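Local structure of phosphoribosyl-glycinamide (GAR) synthetase (Cryptococcus neoformans var. grubii serotype A, 7LVO) at residues 67-79 and 410-422. The protein catalyses, through this N-terminal GAR synthetase part of a bifunctional enzyme, the ATP-dependent joining of phosphoribosylamine to glycine in de novo purine biosynthesis. Residues are numbered along the deposited sequence; the frame is centred on the assembly and turned at random.
Sequences VCPGNGGTALMGG and FHAGTKRSDNVTV
Gly-73 rests on the imidazole of His-411, its CA 3.5 Å from the ring centroid in a CH-pi contact over one face, displaced toward the rim. Beside it, ND2 of Asn-71 reaches the carbonyl oxygens of His-411, at 2.7 Å, and Ala-412, both through bent, weak bonds, while Ala-45 O takes a third bond from the same nitrogen. Gly-72 N divides its proton between O and OG1 of Thr-414, each 3.2 Å away and weakly bound. Toward solvent, CD2 of Leu-76 lies over one face of the Arg-416 guanidinium, 3.6 Å from NE, and the two side chains cross at about a right angle.

A second shell orients these groups. Asn-71 is the N-cap of helix 72-77: with CG between its backbone N and carbonyl carbon (chi1 59°), OD1 receives Thr-74 N at 3.0 Å, and Asn-71 N bonds in return to Thr-74 OG1, completing a capping box. Thr-414 OG1 hydrogen-bonds to His-411 ND1 in the plane of the ring, at its edge.

One asparagine amide thus serves both partners, its oxygen capping the N-domain helix and its nitrogen binding C-domain carbonyls. The partly buried join between these domains, away from the predicted ATP- and magnesium-binding sites, is made of several weak polar bonds and close backbone packing at two glycines.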
ATOM      1  N   VAL A  67      -5.711   0.582 -17.211  1.00 24.66           N
ATOM      2  CA  VAL A  67      -5.617  -0.202 -15.986  1.00 19.99           C
ATOM      3  C   VAL A  67      -5.408  -1.648 -16.399  1.00 23.66           C
ATOM      4  O   VAL A  67      -6.313  -2.279 -16.961  1.00 25.04           O
ATOM      5  CB  VAL A  67      -6.865  -0.047 -15.104  1.00 19.10           C
ATOM      6  CG1 VAL A  67      -6.555  -0.430 -13.686  1.00 21.72           C
ATOM      7  CG2 VAL A  67      -7.408   1.376 -15.194  1.00 20.93           C
ATOM      8  N   CYS A  68      -4.220  -2.176 -16.118  1.00 20.44           N
ATOM      9  CA  CYS A  68      -3.853  -3.531 -16.509  1.00 25.38           C
ATOM     10  C   CYS A  68      -3.672  -4.399 -15.273  1.00 21.75           C
ATOM     11  O   CYS A  68      -2.697  -4.213 -14.535  1.00 22.98           O
ATOM     12  CB  CYS A  68      -2.563  -3.512 -17.336  1.00 32.92           C
ATOM     13  SG  CYS A  68      -2.015  -5.148 -17.878  1.00 27.47           S
ATOM     14  N   PRO A  69      -4.567  -5.363 -14.999  1.00 22.90           N
ATOM     15  CA  PRO A  69      -5.772  -5.692 -15.771  1.00 20.78           C
ATOM     16  C   PRO A  69      -6.992  -4.858 -15.385  1.00 25.64           C
ATOM     17  O   PRO A  69      -7.993  -4.877 -16.095  1.00 23.48           O
ATOM     18  CB  PRO A  69      -6.001  -7.176 -15.435  1.00 28.78           C
ATOM     19  CG  PRO A  69      -5.482  -7.308 -14.029  1.00 24.50           C
ATOM     20  CD  PRO A  69      -4.347  -6.305 -13.882  1.00 25.59           C
ATOM     21  N   GLY A  70      -6.902  -4.127 -14.272  1.00 17.66           N
ATOM     22  CA  GLY A  70      -8.061  -3.409 -13.794  1.00 22.75           C
ATOM     23  C   GLY A  70      -9.108  -4.366 -13.227  1.00 22.46           C
ATOM     24  O   GLY A  70      -8.882  -5.570 -13.060  1.00 24.35           O
ATOM     25  N   ASN A  71     -10.268  -3.798 -12.925  1.00 18.54           N
ATOM     26  CA  ASN A  71     -11.346  -4.563 -12.299  1.00 29.71           C
ATOM     27  C   ASN A  71     -12.684  -4.026 -12.797  1.00 24.82           C
ATOM     28  O   ASN A  71     -12.740  -3.183 -13.694  1.00 26.41           O
ATOM     29  CB  ASN A  71     -11.227  -4.506 -10.768  1.00 21.74           C
ATOM     30  CG  ASN A  71     -11.281  -3.090 -10.228  1.00 20.45           C
ATOM     31  OD1 ASN A  71     -11.945  -2.219 -10.784  1.00 23.56           O
ATOM     32  ND2 ASN A  71     -10.578  -2.858  -9.124  1.00 20.22           N
ATOM     33  N   GLY A  72     -13.771  -4.511 -12.195  1.00 26.52           N
ATOM     34  CA  GLY A  72     -15.095  -4.112 -12.635  1.00 30.01           C
ATOM     35  C   GLY A  72     -15.387  -2.647 -12.409  1.00 31.53           C
ATOM     36  O   GLY A  72     -16.180  -2.052 -13.144  1.00 29.15           O
ATOM     37  N   GLY A  73     -14.753  -2.043 -11.401  1.00 30.63           N
ATOM     38  CA  GLY A  73     -14.948  -0.621 -11.171  1.00 32.40           C
ATOM     39  C   GLY A  73     -14.324   0.231 -12.263  1.00 26.76           C
ATOM     40  O   GLY A  73     -14.984   1.091 -12.853  1.00 26.31           O
ATOM     41  N   THR A  74     -13.042  -0.002 -12.552  1.00 19.74           N
ATOM     42  CA  THR A  74     -12.394   0.719 -13.641  1.00 29.09           C
ATOM     43  C   THR A  74     -13.050   0.406 -14.978  1.00 28.86           C
ATOM     44  O   THR A  74     -13.076   1.259 -15.869  1.00 30.39           O
ATOM     45  CB  THR A  74     -10.904   0.375 -13.688  1.00 24.25           C
ATOM     46  OG1 THR A  74     -10.740  -1.028 -13.909  1.00 21.28           O
ATOM     47  CG2 THR A  74     -10.227   0.753 -12.372  1.00 29.97           C
ATOM     48  N   ALA A  75     -13.601  -0.801 -15.130  1.00 27.24           N
ATOM     49  CA  ALA A  75     -14.258  -1.163 -16.378  1.00 23.48           C
ATOM     50  C   ALA A  75     -15.508  -0.325 -16.629  1.00 25.34           C
ATOM     51  O   ALA A  75     -15.887  -0.116 -17.783  1.00 32.87           O
ATOM     52  CB  ALA A  75     -14.609  -2.649 -16.375  1.00 28.26           C
ATOM     53  N   LEU A  76     -16.137   0.182 -15.574  1.00 27.98           N
ATOM     54  CA  LEU A  76     -17.360   0.959 -15.711  1.00 28.84           C
ATOM     55  C   LEU A  76     -17.125   2.464 -15.780  1.00 36.82           C
ATOM     56  O   LEU A  76     -18.048   3.200 -16.150  1.00 33.19           O
ATOM     57  CB  LEU A  76     -18.300   0.654 -14.540  1.00 35.61           C
ATOM     58  CG  LEU A  76     -18.874  -0.763 -14.511  1.00 43.70           C
ATOM     59  CD1 LEU A  76     -19.620  -1.025 -13.214  1.00 41.14           C
ATOM     60  CD2 LEU A  76     -19.786  -0.981 -15.710  1.00 41.57           C
ATOM     61  N   MET A  77     -15.926   2.940 -15.442  1.00 27.23           N
ATOM     62  CA  MET A  77     -15.674   4.377 -15.461  1.00 30.90           C
ATOM     63  C   MET A  77     -15.865   4.954 -16.857  1.00 34.25           C
ATOM     64  O   MET A  77     -16.424   6.046 -17.019  1.00 28.77           O
ATOM     65  CB  MET A  77     -14.259   4.669 -14.957  1.00 29.07           C
ATOM     66  CG  MET A  77     -14.030   4.320 -13.510  1.00 24.62           C
ATOM     67  SD  MET A  77     -12.383   4.771 -12.930  1.00 29.04           S
ATOM     68  CE  MET A  77     -12.473   6.563 -13.023  1.00 32.45           C
ATOM     69  N   GLY A  78     -15.398   4.245 -17.876  1.00 30.80           N
ATOM     70  CA  GLY A  78     -15.486   4.781 -19.218  1.00 32.94           C
ATOM     71  C   GLY A  78     -14.598   6.004 -19.387  1.00 34.32           C
ATOM     72  O   GLY A  78     -13.662   6.249 -18.618  1.00 26.27           O
ATOM     73  N   GLY A  79     -14.911   6.777 -20.421  1.00 32.33           N
ATOM     74  CA  GLY A  79     -14.162   7.992 -20.682  1.00 23.50           C
ATOM     75  C   GLY A  79     -12.700   7.690 -20.955  1.00 31.97           C
ATOM     76  O   GLY A  79     -12.354   6.893 -21.839  1.00 33.05           O
ATOM     77  N   PHE A 410     -14.967   2.425  -4.582  1.00 22.94           N
ATOM     78  CA  PHE A 410     -13.793   1.947  -5.308  1.00 26.77           C
ATOM     79  C   PHE A 410     -13.785   0.427  -5.259  1.00 23.13           C
ATOM     80  O   PHE A 410     -13.807  -0.162  -4.172  1.00 20.59           O
ATOM     81  CB  PHE A 410     -12.502   2.527  -4.715  1.00 18.67           C
ATOM     82  CG  PHE A 410     -12.450   4.029  -4.745  1.00 21.11           C
ATOM     83  CD1 PHE A 410     -12.535   4.713  -5.949  1.00 25.61           C
ATOM     84  CD2 PHE A 410     -12.318   4.762  -3.569  1.00 20.85           C
ATOM     85  CE1 PHE A 410     -12.486   6.098  -5.984  1.00 28.08           C
ATOM     86  CE2 PHE A 410     -12.262   6.142  -3.597  1.00 22.37           C
ATOM     87  CZ  PHE A 410     -12.345   6.813  -4.804  1.00 21.95           C
ATOM     88  N   HIS A 411     -13.747  -0.200  -6.433  1.00 24.68           N
ATOM     89  CA  HIS A 411     -13.803  -1.654  -6.524  1.00 26.46           C
ATOM     90  C   HIS A 411     -12.414  -2.267  -6.346  1.00 22.27           C
ATOM     91  O   HIS A 411     -11.409  -1.726  -6.817  1.00 19.19           O
ATOM     92  CB  HIS A 411     -14.381  -2.085  -7.876  1.00 23.53           C
ATOM     93  CG  HIS A 411     -15.789  -1.641  -8.116  1.00 26.91           C
ATOM     94  ND1 HIS A 411     -16.665  -2.359  -8.903  1.00 28.26           N
ATOM     95  CD2 HIS A 411     -16.477  -0.559  -7.677  1.00 25.53           C
ATOM     96  CE1 HIS A 411     -17.831  -1.736  -8.937  1.00 33.38           C
ATOM     97  NE2 HIS A 411     -17.743  -0.644  -8.201  1.00 30.49           N
ATOM     98  N   ALA A 412     -12.366  -3.409  -5.675  1.00 27.41           N
ATOM     99  CA  ALA A 412     -11.143  -4.202  -5.572  1.00 17.64           C
ATOM    100  C   ALA A 412     -11.385  -5.532  -6.312  1.00 27.12           C
ATOM    101  O   ALA A 412     -11.194  -5.597  -7.513  1.00 20.48           O
ATOM    102  CB  ALA A 412     -10.744  -4.399  -4.115  1.00 25.70           C
ATOM    103  N   GLY A 413     -11.876  -6.542  -5.590  1.00 28.01           N
ATOM    104  CA  GLY A 413     -12.132  -7.824  -6.231  1.00 33.54           C
ATOM    105  C   GLY A 413     -13.485  -7.914  -6.910  1.00 31.98           C
ATOM    106  O   GLY A 413     -14.400  -8.567  -6.399  1.00 26.88           O
ATOM    107  N   THR A 414     -13.632  -7.241  -8.049  1.00 31.78           N
ATOM    108  CA  THR A 414     -14.847  -7.301  -8.848  1.00 25.85           C
ATOM    109  C   THR A 414     -14.471  -7.499 -10.313  1.00 28.93           C
ATOM    110  O   THR A 414     -13.314  -7.334 -10.710  1.00 28.81           O
ATOM    111  CB  THR A 414     -15.705  -6.038  -8.694  1.00 28.90           C
ATOM    112  OG1 THR A 414     -15.022  -4.915  -9.267  1.00 27.93           O
ATOM    113  CG2 THR A 414     -16.012  -5.764  -7.226  1.00 22.00           C
ATOM    114  N   LYS A 415     -15.474  -7.840 -11.121  1.00 33.00           N
ATOM    115  CA  LYS A 415     -15.262  -8.085 -12.539  1.00 31.89           C
ATOM    116  C   LYS A 415     -16.593  -7.940 -13.258  1.00 33.85           C
ATOM    117  O   LYS A 415     -17.653  -8.213 -12.688  1.00 38.37           O
ATOM    118  CB  LYS A 415     -14.670  -9.476 -12.785  1.00 35.26           C
ATOM    119  CG  LYS A 415     -14.152  -9.693 -14.198  1.00 48.46           C
ATOM    120  CD  LYS A 415     -13.960 -11.177 -14.496  1.00 51.85           C
ATOM    121  CE  LYS A 415     -13.219 -11.389 -15.811  1.00 55.23           C
ATOM    122  NZ  LYS A 415     -13.828 -10.622 -16.937  1.00 53.58           N
ATOM    123  N   ARG A 416     -16.527  -7.498 -14.512  1.00 38.83           N
ATOM    124  CA  ARG A 416     -17.700  -7.438 -15.371  1.00 41.90           C
ATOM    125  C   ARG A 416     -17.789  -8.713 -16.201  1.00 45.43           C
ATOM    126  O   ARG A 416     -16.772  -9.246 -16.654  1.00 48.23           O
ATOM    127  CB  ARG A 416     -17.646  -6.218 -16.288  1.00 51.96           C
ATOM    128  CG  ARG A 416     -17.949  -4.901 -15.592  1.00 43.58           C
ATOM    129  CD  ARG A 416     -19.418  -4.781 -15.223  1.00 53.65           C
ATOM    130  NE  ARG A 416     -20.259  -4.452 -16.369  1.00 49.47           N
ATOM    131  CZ  ARG A 416     -21.579  -4.328 -16.318  1.00 52.70           C
ATOM    132  NH1 ARG A 416     -22.247  -4.518 -15.192  1.00 47.77           N
ATOM    133  NH2 ARG A 416     -22.245  -4.002 -17.423  1.00 59.94           N
ATOM    134  N   SER A 417     -19.014  -9.195 -16.405  1.00 85.95           N
ATOM    135  CA  SER A 417     -19.222 -10.424 -17.165  1.00 85.95           C
ATOM    136  C   SER A 417     -20.677 -10.469 -17.612  1.00 85.95           C
ATOM    137  O   SER A 417     -21.567 -10.720 -16.794  1.00 85.95           O
ATOM    138  CB  SER A 417     -18.865 -11.644 -16.324  1.00 40.76           C
ATOM    139  OG  SER A 417     -19.712 -11.743 -15.195  1.00 40.76           O
ATOM    140  N   ASP A 418     -20.914 -10.226 -18.900  1.00109.44           N
ATOM    141  CA  ASP A 418     -22.252 -10.323 -19.482  1.00109.44           C
ATOM    142  C   ASP A 418     -23.198  -9.296 -18.863  1.00109.44           C
ATOM    143  O   ASP A 418     -24.324  -9.607 -18.471  1.00109.44           O
ATOM    144  CB  ASP A 418     -22.807 -11.742 -19.335  1.00 54.43           C
ATOM    145  CG  ASP A 418     -21.854 -12.798 -19.865  1.00 54.43           C
ATOM    146  OD1 ASP A 418     -21.058 -12.484 -20.780  1.00 54.43           O
ATOM    147  OD2 ASP A 418     -21.897 -13.943 -19.364  1.00 54.43           O
ATOM    148  N   ASN A 419     -22.726  -8.055 -18.779  1.00 85.25           N
ATOM    149  CA  ASN A 419     -23.523  -6.940 -18.274  1.00 85.25           C
ATOM    150  C   ASN A 419     -23.978  -7.198 -16.834  1.00 85.25           C
ATOM    151  O   ASN A 419     -25.170  -7.251 -16.525  1.00 85.25           O
ATOM    152  CB  ASN A 419     -24.720  -6.668 -19.191  1.00 62.12           C
ATOM    153  CG  ASN A 419     -25.389  -5.334 -18.901  1.00 62.12           C
ATOM    154  OD1 ASN A 419     -24.740  -4.379 -18.468  1.00 62.12           O
ATOM    155  ND2 ASN A 419     -26.694  -5.263 -19.139  1.00 62.12           N
ATOM    156  N   VAL A 420     -22.994  -7.360 -15.951  1.00 56.93           N
ATOM    157  CA  VAL A 420     -23.253  -7.541 -14.526  1.00 52.95           C
ATOM    158  C   VAL A 420     -21.930  -7.611 -13.776  1.00 50.14           C
ATOM    159  O   VAL A 420     -20.991  -8.296 -14.204  1.00 46.28           O
ATOM    160  CB  VAL A 420     -24.103  -8.798 -14.264  1.00 57.60           C
ATOM    161  CG1 VAL A 420     -23.332 -10.052 -14.648  1.00 53.41           C
ATOM    162  CG2 VAL A 420     -24.532  -8.852 -12.808  1.00 52.55           C
ATOM    163  N   THR A 421     -21.846  -6.905 -12.653  1.00 32.33           N
ATOM    164  CA  THR A 421     -20.647  -6.907 -11.828  1.00 35.21           C
ATOM    165  C   THR A 421     -20.738  -8.024 -10.797  1.00 31.27           C
ATOM    166  O   THR A 421     -21.739  -8.138 -10.082  1.00 36.30           O
ATOM    167  CB  THR A 421     -20.464  -5.556 -11.134  1.00 30.49           C
ATOM    168  OG1 THR A 421     -20.490  -4.514 -12.114  1.00 36.81           O
ATOM    169  CG2 THR A 421     -19.140  -5.515 -10.385  1.00 31.96           C
ATOM    170  N   VAL A 422     -19.685  -8.833 -10.711  1.00 28.65           N
ATOM    171  CA  VAL A 422     -19.648  -9.967  -9.798  1.00 29.94           C
ATOM    172  C   VAL A 422     -18.381  -9.888  -8.962  1.00 28.53           C
ATOM    173  O   VAL A 422     -17.374  -9.309  -9.380  1.00 27.56           O
ATOM    174  CB  VAL A 422     -19.714 -11.318 -10.543  1.00 31.09           C
ATOM    175  CG1 VAL A 422     -20.955 -11.378 -11.429  1.00 35.20           C
ATOM    176  CG2 VAL A 422     -18.449 -11.532 -11.367  1.00 28.84           C
TER